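Local coordinates for TCR beta chain (Gallus gallus, PDB 6LIR), which forms the beta half of the chicken alpha-beta T-cell receptor, which probably recognises peptide antigens presented by MHC molecules on other cells, at residues His26-Gln35 with Ser83-Lys94; Glu1-Val9 with Ala16-Asp24. All blocks are in the same frame, centred on the assembly; numbering follows the deposited sequence.

Overall arrangement
Both contacts lie in the immunoglobulin V-set domain, on the same side of the chain's centre, with centres about 10 Å apart. Along the chain they come in series: contact 2 (Glu1-Val9 with Ala16-Asp24) closes before contact 1 (His26-Gln35 with Ser83-Lys94) opens. Contact 1 pairs strands 28-34 and 84-91 inside the six-stranded sheet. Strand 16-21 of contact 2 is an edge strand of the three-stranded sheet, while Glu1-Val9 runs on into strand 7-11 at the edge of the six-stranded one. The two sheets are joined where the contacts meet, by the disulfide Cys20-Cys88, whose SG atoms are 2.0 Å apart, and by the ring of Trp31, which packs against Cys20 and Gln4. This disulfide and tryptophan form the pin of the immunoglobulin sandwich.

Contact 1: His26-Gln35 with Ser83-Lys94; sequences HDYMSWYLQQ and SAIYFCASSSYK
From Tyr28-Ser91 to Gln34-Ile85 the two strands run antiparallel in unbroken register, their axes 4.6 Å apart at closest and 159° between directions, with paired N-H...O bonds at every second residue. Trp31, Leu33, Met29, Tyr86 and Cys88 point to one face. There Cys88 CB sits over the six-membered ring of Trp31, 3.8 Å from its centroid and only 6° off the normal, a CH-pi contact, with SG farther above the same face. Leu33 CD1 lies over the Tyr86 ring, 3.5 Å from Tyr86 CE2; CG anti to the backbone N (chi1 -171°) sets the leucine alongside that ring. At the Tyr28 end of the pair His26 ND1 and Ser90 OG approach to 2.5 Å near the ring plane, a hydrogen bond modelled so short that its exact length is doubtful, while Ser92 N lies over one ring face. Replacing His26 with an alanine removes the whole ring, and is likely to take from the Ser91-Ser92 backbone the imidazole lying against it and from Ser90 OG its partner. At the far end Gln35 NE2 donates a hydrogen bond to Ser83 O at 3.0 Å, the acceptor lying in the plane of the glutamine amide. On the opposite face Tyr32 makes an edge-to-face contact with Phe99 of the TCR alpha chain. Strand 40-46 hydrogen-bonds along the other edge of strand 28-34, and strands 16-21 and 70-75 pack across the Trp31 face.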
loop_
_atom_site.group_PDB
_atom_site.type_symbol
_atom_site.label_atom_id
_atom_site.label_comp_id
_atom_site.label_asym_id
_atom_site.label_seq_id
_atom_site.Cartn_x
_atom_site.Cartn_y
_atom_site.Cartn_z
ATOM N N HIS B 26 25.535 0.573 9.204
ATOM C CA HIS B 26 25.751 0.302 7.792
ATOM C C HIS B 26 26.563 1.417 7.156
ATOM O O HIS B 26 26.311 2.600 7.399
ATOM C CB HIS B 26 24.416 0.159 7.064
ATOM C CG HIS B 26 23.791 -1.190 7.206
ATOM N ND1 HIS B 26 22.532 -1.480 6.728
ATOM C CD2 HIS B 26 24.250 -2.330 7.774
ATOM C CE1 HIS B 26 22.243 -2.742 6.994
ATOM N NE2 HIS B 26 23.270 -3.279 7.628
ATOM N N ASP B 27 27.530 1.038 6.320
ATOM C CA ASP B 27 28.326 2.056 5.648
ATOM C C ASP B 27 27.604 2.623 4.435
ATOM O O ASP B 27 27.740 3.816 4.140
ATOM C CB ASP B 27 29.676 1.476 5.212
ATOM C CG ASP B 27 30.549 1.070 6.385
ATOM O OD1 ASP B 27 30.365 1.624 7.492
ATOM O OD2 ASP B 27 31.422 0.196 6.198
ATOM N N TYR B 28 26.813 1.808 3.744
ATOM C CA TYR B 28 26.108 2.259 2.554
ATOM C C TYR B 28 24.716 2.738 2.931
ATOM O O TYR B 28 23.985 2.045 3.647
ATOM C CB TYR B 28 26.018 1.140 1.515
ATOM C CG TYR B 28 25.415 1.577 0.198
ATOM C CD1 TYR B 28 26.191 2.210 -0.768
ATOM C CD2 TYR B 28 24.070 1.360 -0.081
ATOM C CE1 TYR B 28 25.645 2.612 -1.972
ATOM C CE2 TYR B 28 23.515 1.758 -1.282
ATOM C CZ TYR B 28 24.307 2.384 -2.225
ATOM O OH TYR B 28 23.760 2.783 -3.424
ATOM N N MET B 29 24.360 3.928 2.457
ATOM C CA MET B 29 22.996 4.421 2.538
ATOM C C MET B 29 22.639 5.028 1.194
ATOM O O MET B 29 23.517 5.388 0.405
ATOM C CB MET B 29 22.824 5.447 3.664
ATOM C CG MET B 29 23.152 4.896 5.035
ATOM S SD MET B 29 22.797 6.084 6.332
ATOM C CE MET B 29 21.010 6.189 6.201
ATOM N N SER B 30 21.343 5.168 0.943
ATOM C CA SER B 30 20.928 5.665 -0.357
ATOM C C SER B 30 19.521 6.224 -0.262
ATOM O O SER B 30 18.773 5.924 0.670
ATOM C CB SER B 30 20.997 4.565 -1.420
ATOM O OG SER B 30 20.147 3.485 -1.080
ATOM N N TRP B 31 19.167 7.016 -1.268
ATOM C CA TRP B 31 17.841 7.603 -1.397
ATOM C C TRP B 31 17.314 7.256 -2.780
ATOM O O TRP B 31 18.015 7.444 -3.780
ATOM C CB TRP B 31 17.869 9.123 -1.202
ATOM C CG TRP B 31 17.757 9.569 0.232
ATOM C CD1 TRP B 31 18.760 10.066 1.018
ATOM C CD2 TRP B 31 16.574 9.569 1.045
ATOM N NE1 TRP B 31 18.275 10.373 2.268
ATOM C CE2 TRP B 31 16.937 10.076 2.312
ATOM C CE3 TRP B 31 15.245 9.187 0.827
ATOM C CZ2 TRP B 31 16.020 10.213 3.354
ATOM C CZ3 TRP B 31 14.334 9.321 1.868
ATOM C CH2 TRP B 31 14.727 9.829 3.113
ATOM N N TYR B 32 16.082 6.761 -2.832
ATOM C CA TYR B 32 15.475 6.254 -4.053
ATOM C C TYR B 32 14.167 6.985 -4.294
ATOM O O TYR B 32 13.490 7.405 -3.351
ATOM C CB TYR B 32 15.206 4.744 -3.969
ATOM C CG TYR B 32 16.395 3.879 -4.307
ATOM C CD1 TYR B 32 16.667 3.531 -5.625
ATOM C CD2 TYR B 32 17.246 3.406 -3.313
ATOM C CE1 TYR B 32 17.755 2.741 -5.946
ATOM C CE2 TYR B 32 18.340 2.610 -3.627
ATOM C CZ TYR B 32 18.585 2.280 -4.947
ATOM O OH TYR B 32 19.665 1.497 -5.281
ATOM N N LEU B 33 13.813 7.139 -5.562
ATOM C CA LEU B 33 12.588 7.820 -5.947
ATOM C C LEU B 33 11.658 6.818 -6.610
ATOM O O LEU B 33 12.064 6.104 -7.533
ATOM C CB LEU B 33 12.885 8.973 -6.908
ATOM C CG LEU B 33 11.743 9.930 -7.244
ATOM C CD1 LEU B 33 11.855 11.178 -6.394
ATOM C CD2 LEU B 33 11.765 10.286 -8.721
ATOM N N GLN B 34 10.420 6.761 -6.129
ATOM C CA GLN B 34 9.381 5.926 -6.716
ATOM C C GLN B 34 8.265 6.824 -7.222
ATOM O O GLN B 34 7.627 7.531 -6.434
ATOM C CB GLN B 34 8.837 4.913 -5.708
ATOM C CG GLN B 34 7.788 3.973 -6.303
ATOM C CD GLN B 34 7.103 3.118 -5.260
ATOM O OE1 GLN B 34 6.278 3.602 -4.485
ATOM N NE2 GLN B 34 7.442 1.834 -5.238
ATOM N N GLN B 35 8.038 6.804 -8.528
ATOM C CA GLN B 35 6.872 7.448 -9.106
ATOM C C GLN B 35 6.108 6.427 -9.935
ATOM O O GLN B 35 6.697 5.452 -10.415
ATOM C CB GLN B 35 7.281 8.650 -9.971
ATOM C CG GLN B 35 7.968 9.751 -9.168
ATOM C CD GLN B 35 8.502 10.877 -10.032
ATOM O OE1 GLN B 35 9.182 10.645 -11.034
ATOM N NE2 GLN B 35 8.206 12.111 -9.638
ATOM N N SER B 83 7.271 15.657 -6.519
ATOM C CA SER B 83 6.271 14.853 -5.822
ATOM C C SER B 83 6.457 13.371 -6.131
ATOM O O SER B 83 6.486 12.965 -7.297
ATOM C CB SER B 83 4.866 15.305 -6.214
ATOM O OG SER B 83 4.694 16.693 -5.976
ATOM N N ALA B 84 6.565 12.565 -5.079
ATOM C CA ALA B 84 6.992 11.178 -5.212
ATOM C C ALA B 84 6.904 10.507 -3.847
ATOM O O ALA B 84 6.631 11.152 -2.829
ATOM C CB ALA B 84 8.409 11.067 -5.769
ATOM N N ILE B 85 7.146 9.201 -3.841
ATOM C CA ILE B 85 7.445 8.474 -2.616
ATOM C C ILE B 85 8.947 8.241 -2.586
ATOM O O ILE B 85 9.527 7.724 -3.550
ATOM C CB ILE B 85 6.677 7.143 -2.538
ATOM C CG1 ILE B 85 5.175 7.381 -2.689
ATOM C CG2 ILE B 85 6.969 6.438 -1.218
ATOM C CD1 ILE B 85 4.339 6.123 -2.530
ATOM N N TYR B 86 9.582 8.635 -1.490
ATOM C CA TYR B 86 11.030 8.582 -1.355
ATOM C C TYR B 86 11.379 7.445 -0.412
ATOM O O TYR B 86 10.799 7.337 0.673
ATOM C CB TYR B 86 11.591 9.903 -0.816
ATOM C CG TYR B 86 11.515 11.059 -1.787
ATOM C CD1 TYR B 86 10.307 11.686 -2.057
ATOM C CD2 TYR B 86 12.654 11.525 -2.432
ATOM C CE1 TYR B 86 10.231 12.741 -2.943
ATOM C CE2 TYR B 86 12.588 12.586 -3.321
ATOM C CZ TYR B 86 11.371 13.187 -3.572
ATOM O OH TYR B 86 11.287 14.238 -4.457
ATOM N N PHE B 87 12.318 6.600 -0.824
ATOM C CA PHE B 87 12.732 5.467 -0.014
ATOM C C PHE B 87 14.207 5.607 0.319
ATOM O O PHE B 87 15.039 5.783 -0.576
ATOM C CB PHE B 87 12.482 4.142 -0.747
ATOM C CG PHE B 87 11.036 3.720 -0.765
ATOM C CD1 PHE B 87 10.463 3.123 0.347
ATOM C CD2 PHE B 87 10.255 3.910 -1.896
ATOM C CE1 PHE B 87 9.132 2.730 0.337
ATOM C CE2 PHE B 87 8.921 3.515 -1.913
ATOM C CZ PHE B 87 8.362 2.926 -0.795
ATOM N N CYS B 88 14.518 5.540 1.604
ATOM C CA CYS B 88 15.886 5.401 2.067
ATOM C C CYS B 88 16.222 3.928 2.220
ATOM O O CYS B 88 15.371 3.122 2.609
ATOM C CB CYS B 88 16.109 6.121 3.391
ATOM S SG CYS B 88 17.665 5.655 4.152
ATOM N N ALA B 89 17.462 3.577 1.902
ATOM C CA ALA B 89 17.894 2.195 1.996
ATOM C C ALA B 89 19.327 2.160 2.494
ATOM O O ALA B 89 20.075 3.129 2.362
ATOM C CB ALA B 89 17.781 1.479 0.642
ATOM N N SER B 90 19.701 1.025 3.082
ATOM C CA SER B 90 21.053 0.848 3.587
ATOM C C SER B 90 21.514 -0.583 3.356
ATOM O O SER B 90 20.710 -1.497 3.164
ATOM C CB SER B 90 21.136 1.189 5.079
ATOM O OG SER B 90 20.791 0.062 5.869
ATOM N N SER B 91 22.834 -0.763 3.393
ATOM C CA SER B 91 23.442 -2.083 3.400
ATOM C C SER B 91 24.798 -1.999 4.082
ATOM O O SER B 91 25.366 -0.916 4.247
ATOM C CB SER B 91 23.583 -2.651 1.984
ATOM O OG SER B 91 24.320 -1.766 1.162
ATOM N N SER B 92 25.302 -3.168 4.486
ATOM C CA SER B 92 26.627 -3.264 5.096
ATOM C C SER B 92 27.685 -2.582 4.233
ATOM O O SER B 92 28.514 -1.809 4.730
ATOM C CB SER B 92 26.978 -4.731 5.340
ATOM O OG SER B 92 28.375 -4.942 5.309
ATOM N N TYR B 93 27.662 -2.866 2.933
ATOM C CA TYR B 93 28.515 -2.228 1.940
ATOM C C TYR B 93 27.861 -2.463 0.586
ATOM O O TYR B 93 26.933 -3.265 0.460
ATOM C CB TYR B 93 29.942 -2.793 1.977
ATOM C CG TYR B 93 30.000 -4.311 2.066
ATOM C CD1 TYR B 93 29.624 -5.106 0.989
ATOM C CD2 TYR B 93 30.434 -4.946 3.224
ATOM C CE1 TYR B 93 29.668 -6.488 1.065
ATOM C CE2 TYR B 93 30.479 -6.332 3.309
ATOM C CZ TYR B 93 30.097 -7.096 2.226
ATOM O OH TYR B 93 30.142 -8.471 2.300
ATOM N N LYS B 94 28.348 -1.760 -0.432
ATOM C CA LYS B 94 27.811 -1.986 -1.764
ATOM C C LYS B 94 28.388 -3.266 -2.365
ATOM O O LYS B 94 29.517 -3.670 -2.069
ATOM C CB LYS B 94 28.055 -0.800 -2.699
ATOM C CG LYS B 94 27.418 -1.035 -4.072
ATOM C CD LYS B 94 27.108 0.224 -4.827
ATOM C CE LYS B 94 28.226 0.547 -5.783
ATOM N NZ LYS B 94 27.839 1.632 -6.712
#

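Contact 2: Glu1-Val9 with Ala16-Asp24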
loop_
_atom_site.group_PDB
_atom_site.type_symbol
_atom_site.label_atom_id
_atom_site.label_comp_id
_atom_site.label_asym_id
_atom_site.label_seq_id
_atom_site.Cartn_x
_atom_site.Cartn_y
_atom_site.Cartn_z
ATOM N N GLU B 1 14.689 -0.975 11.806
ATOM C CA GLU B 1 14.660 0.234 12.618
ATOM C C GLU B 1 14.934 1.476 11.773
ATOM O O GLU B 1 14.847 2.599 12.272
ATOM C CB GLU B 1 15.683 0.142 13.756
ATOM C CG GLU B 1 15.155 -0.515 15.026
ATOM C CD GLU B 1 15.499 0.272 16.281
ATOM O OE1 GLU B 1 16.010 1.406 16.155
ATOM O OE2 GLU B 1 15.261 -0.241 17.397
ATOM N N ILE B 2 15.272 1.266 10.498
ATOM C CA ILE B 2 15.621 2.377 9.616
ATOM C C ILE B 2 14.444 3.345 9.532
ATOM O O ILE B 2 13.339 2.978 9.111
ATOM C CB ILE B 2 16.058 1.847 8.243
ATOM C CG1 ILE B 2 16.402 2.991 7.292
ATOM C CG2 ILE B 2 15.011 0.906 7.645
ATOM C CD1 ILE B 2 17.297 2.559 6.150
ATOM N N ASN B 3 14.669 4.586 9.962
ATOM C CA ASN B 3 13.601 5.562 10.142
ATOM C C ASN B 3 13.666 6.662 9.091
ATOM O O ASN B 3 14.748 7.153 8.754
ATOM C CB ASN B 3 13.669 6.187 11.539
ATOM C CG ASN B 3 12.669 7.314 11.724
ATOM O OD1 ASN B 3 13.040 8.485 11.781
ATOM N ND2 ASN B 3 11.392 6.963 11.818
ATOM N N GLN B 4 12.493 7.075 8.612
ATOM C CA GLN B 4 12.362 8.206 7.703
ATOM C C GLN B 4 10.955 8.772 7.848
ATOM O O GLN B 4 10.033 8.033 8.214
ATOM C CB GLN B 4 12.647 7.799 6.248
ATOM C CG GLN B 4 11.625 6.879 5.624
ATOM C CD GLN B 4 11.907 6.633 4.153
ATOM O OE1 GLN B 4 12.259 5.521 3.756
ATOM N NE2 GLN B 4 11.753 7.671 3.338
ATOM N N PRO B 5 10.763 10.070 7.604
ATOM C CA PRO B 5 9.439 10.680 7.803
ATOM C C PRO B 5 8.352 9.990 6.990
ATOM O O PRO B 5 8.579 9.531 5.869
ATOM C CB PRO B 5 9.644 12.129 7.342
ATOM C CG PRO B 5 11.105 12.365 7.466
ATOM C CD PRO B 5 11.762 11.055 7.159
ATOM N N SER B 6 7.163 9.900 7.589
ATOM C CA SER B 6 6.023 9.261 6.938
ATOM C C SER B 6 5.489 10.108 5.784
ATOM O O SER B 6 5.375 9.630 4.649
ATOM C CB SER B 6 4.922 8.984 7.965
ATOM O OG SER B 6 3.965 10.027 7.984
ATOM N N ILE B 7 5.124 11.360 6.060
ATOM C CA ILE B 7 4.452 12.217 5.089
ATOM C C ILE B 7 5.037 13.619 5.173
ATOM O O ILE B 7 5.291 14.134 6.269
ATOM C CB ILE B 7 2.928 12.274 5.333
ATOM C CG1 ILE B 7 2.286 10.895 5.181
ATOM C CG2 ILE B 7 2.267 13.276 4.392
ATOM C CD1 ILE B 7 0.791 10.904 5.404
ATOM N N LEU B 8 5.242 14.241 4.012
ATOM C CA LEU B 8 5.685 15.625 3.937
ATOM C C LEU B 8 4.966 16.321 2.792
ATOM O O LEU B 8 4.833 15.760 1.701
ATOM C CB LEU B 8 7.201 15.711 3.737
ATOM C CG LEU B 8 7.846 17.092 3.872
ATOM C CD1 LEU B 8 7.761 17.595 5.304
ATOM C CD2 LEU B 8 9.288 17.041 3.408
ATOM N N VAL B 9 4.511 17.547 3.041
ATOM C CA VAL B 9 3.864 18.370 2.027
ATOM C C VAL B 9 4.600 19.699 1.949
ATOM O O VAL B 9 4.778 20.374 2.969
ATOM C CB VAL B 9 2.373 18.602 2.327
ATOM C CG1 VAL B 9 1.738 19.401 1.202
ATOM C CG2 VAL B 9 1.655 17.275 2.523
ATOM N N ALA B 16 13.702 21.890 1.708
ATOM C CA ALA B 16 13.348 20.917 2.728
ATOM C C ALA B 16 14.399 19.826 2.749
ATOM O O ALA B 16 15.041 19.541 1.735
ATOM C CB ALA B 16 11.962 20.313 2.483
ATOM N N THR B 17 14.548 19.206 3.914
ATOM C CA THR B 17 15.481 18.110 4.113
ATOM C C THR B 17 14.715 16.880 4.573
ATOM O O THR B 17 13.942 16.949 5.536
ATOM C CB THR B 17 16.552 18.483 5.142
ATOM O OG1 THR B 17 17.393 19.509 4.603
ATOM C CG2 THR B 17 17.398 17.269 5.504
ATOM N N LEU B 18 14.912 15.766 3.873
ATOM C CA LEU B 18 14.480 14.464 4.355
ATOM C C LEU B 18 15.702 13.760 4.919
ATOM O O LEU B 18 16.725 13.630 4.236
ATOM C CB LEU B 18 13.853 13.625 3.241
ATOM C CG LEU B 18 12.503 14.050 2.660
ATOM C CD1 LEU B 18 12.087 13.109 1.526
ATOM C CD2 LEU B 18 11.443 14.089 3.743
ATOM N N SER B 19 15.597 13.310 6.158
ATOM C CA SER B 19 16.722 12.710 6.849
ATOM C C SER B 19 16.405 11.262 7.171
ATOM O O SER B 19 15.371 10.968 7.774
ATOM C CB SER B 19 17.071 13.500 8.115
ATOM O OG SER B 19 17.268 14.874 7.816
ATOM N N CYS B 20 17.293 10.368 6.765
ATOM C CA CYS B 20 17.151 8.947 7.029
ATOM C C CYS B 20 18.107 8.516 8.129
ATOM O O CYS B 20 19.270 8.932 8.155
ATOM C CB CYS B 20 17.413 8.127 5.769
ATOM S SG CYS B 20 17.431 6.350 6.035
ATOM N N ARG B 21 17.608 7.688 9.039
ATOM C CA ARG B 21 18.365 7.292 10.214
ATOM C C ARG B 21 18.310 5.784 10.341
ATOM O O ARG B 21 17.227 5.191 10.292
ATOM C CB ARG B 21 17.826 7.951 11.489
ATOM C CG ARG B 21 17.867 9.461 11.453
ATOM C CD ARG B 21 16.886 10.083 12.437
ATOM N NE ARG B 21 16.657 11.491 12.126
ATOM C CZ ARG B 21 17.467 12.477 12.489
ATOM N NH1 ARG B 21 18.563 12.219 13.192
ATOM N NH2 ARG B 21 17.178 13.725 12.152
ATOM N N GLN B 22 19.475 5.177 10.535
ATOM C CA GLN B 22 19.619 3.731 10.547
ATOM C C GLN B 22 20.440 3.331 11.758
ATOM O O GLN B 22 21.382 4.031 12.141
ATOM C CB GLN B 22 20.298 3.233 9.259
ATOM C CG GLN B 22 21.587 3.970 8.937
ATOM C CD GLN B 22 22.813 3.089 8.987
ATOM O OE1 GLN B 22 22.731 1.894 9.274
ATOM N NE2 GLN B 22 23.966 3.679 8.698
ATOM N N ASN B 23 20.074 2.206 12.365
ATOM C CA ASN B 23 20.759 1.726 13.557
ATOM C C ASN B 23 21.476 0.400 13.326
ATOM O O ASN B 23 21.583 -0.414 14.244
ATOM N N ASP B 24 21.986 0.164 12.118
ATOM C CA ASP B 24 22.682 -1.084 11.831
ATOM C C ASP B 24 24.167 -0.890 11.563
ATOM O O ASP B 24 24.834 -1.839 11.137
ATOM C CB ASP B 24 22.030 -1.796 10.643
ATOM C CG ASP B 24 20.570 -2.112 10.884
ATOM O OD1 ASP B 24 20.284 -2.954 11.761
ATOM O OD2 ASP B 24 19.707 -1.519 10.201
HETATM O O HOH W 1 13.936 10.737 10.283
#
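Asn3 and Arg21 form the one beta bridge between Glu1-Val9 and Ala16-Asp24, an antiparallel hydrogen-bonded pair. Asn3 N donates to Arg21 O at 2.6 Å, almost straight at 171°, and Arg21 N returns a bond to Asn3 O at 2.9 Å, in the carbonyl plane. Beside this bridge Ile2 CA and Cys20 CA make weaker C-H...O approaches to Arg21 O and Asn3 O. A water extends the polar set: it donates to Asn3 OD1 and to Ser19 O (2.8 Å from the water oxygen to Asn3 OD1), and weakly accepts from Arg21 NE at the edge of the guanidinium plane. The buried Gln4 hydrogen-bonds through NE2 to Thr105 OG1 and Tyr86 O, and through OE1 to Cys88 N. Apolar contacts fall into two groups. Near the bridge, with CG1 anti to the backbone N (chi1 179°), the CG1-CD1 arm of Ile2 is carried alongside Cys20 SG, CG1 3.7 Å from it. Farther along, Leu8 and Leu18 slide past each other in opposite directions, their CD2 atoms 3.7 Å apart, and Pro5 CG meets the same Leu18 CD2 at 4.1 Å. Leu8 lies on strand 7-11, which has joined strand 100-110 in the other sheet. This is the split first strand of V-type immunoglobulin domains, joined first to strand B by the Asn3-Arg21 bridge and then, past the bend at Pro5, running parallel to strand G.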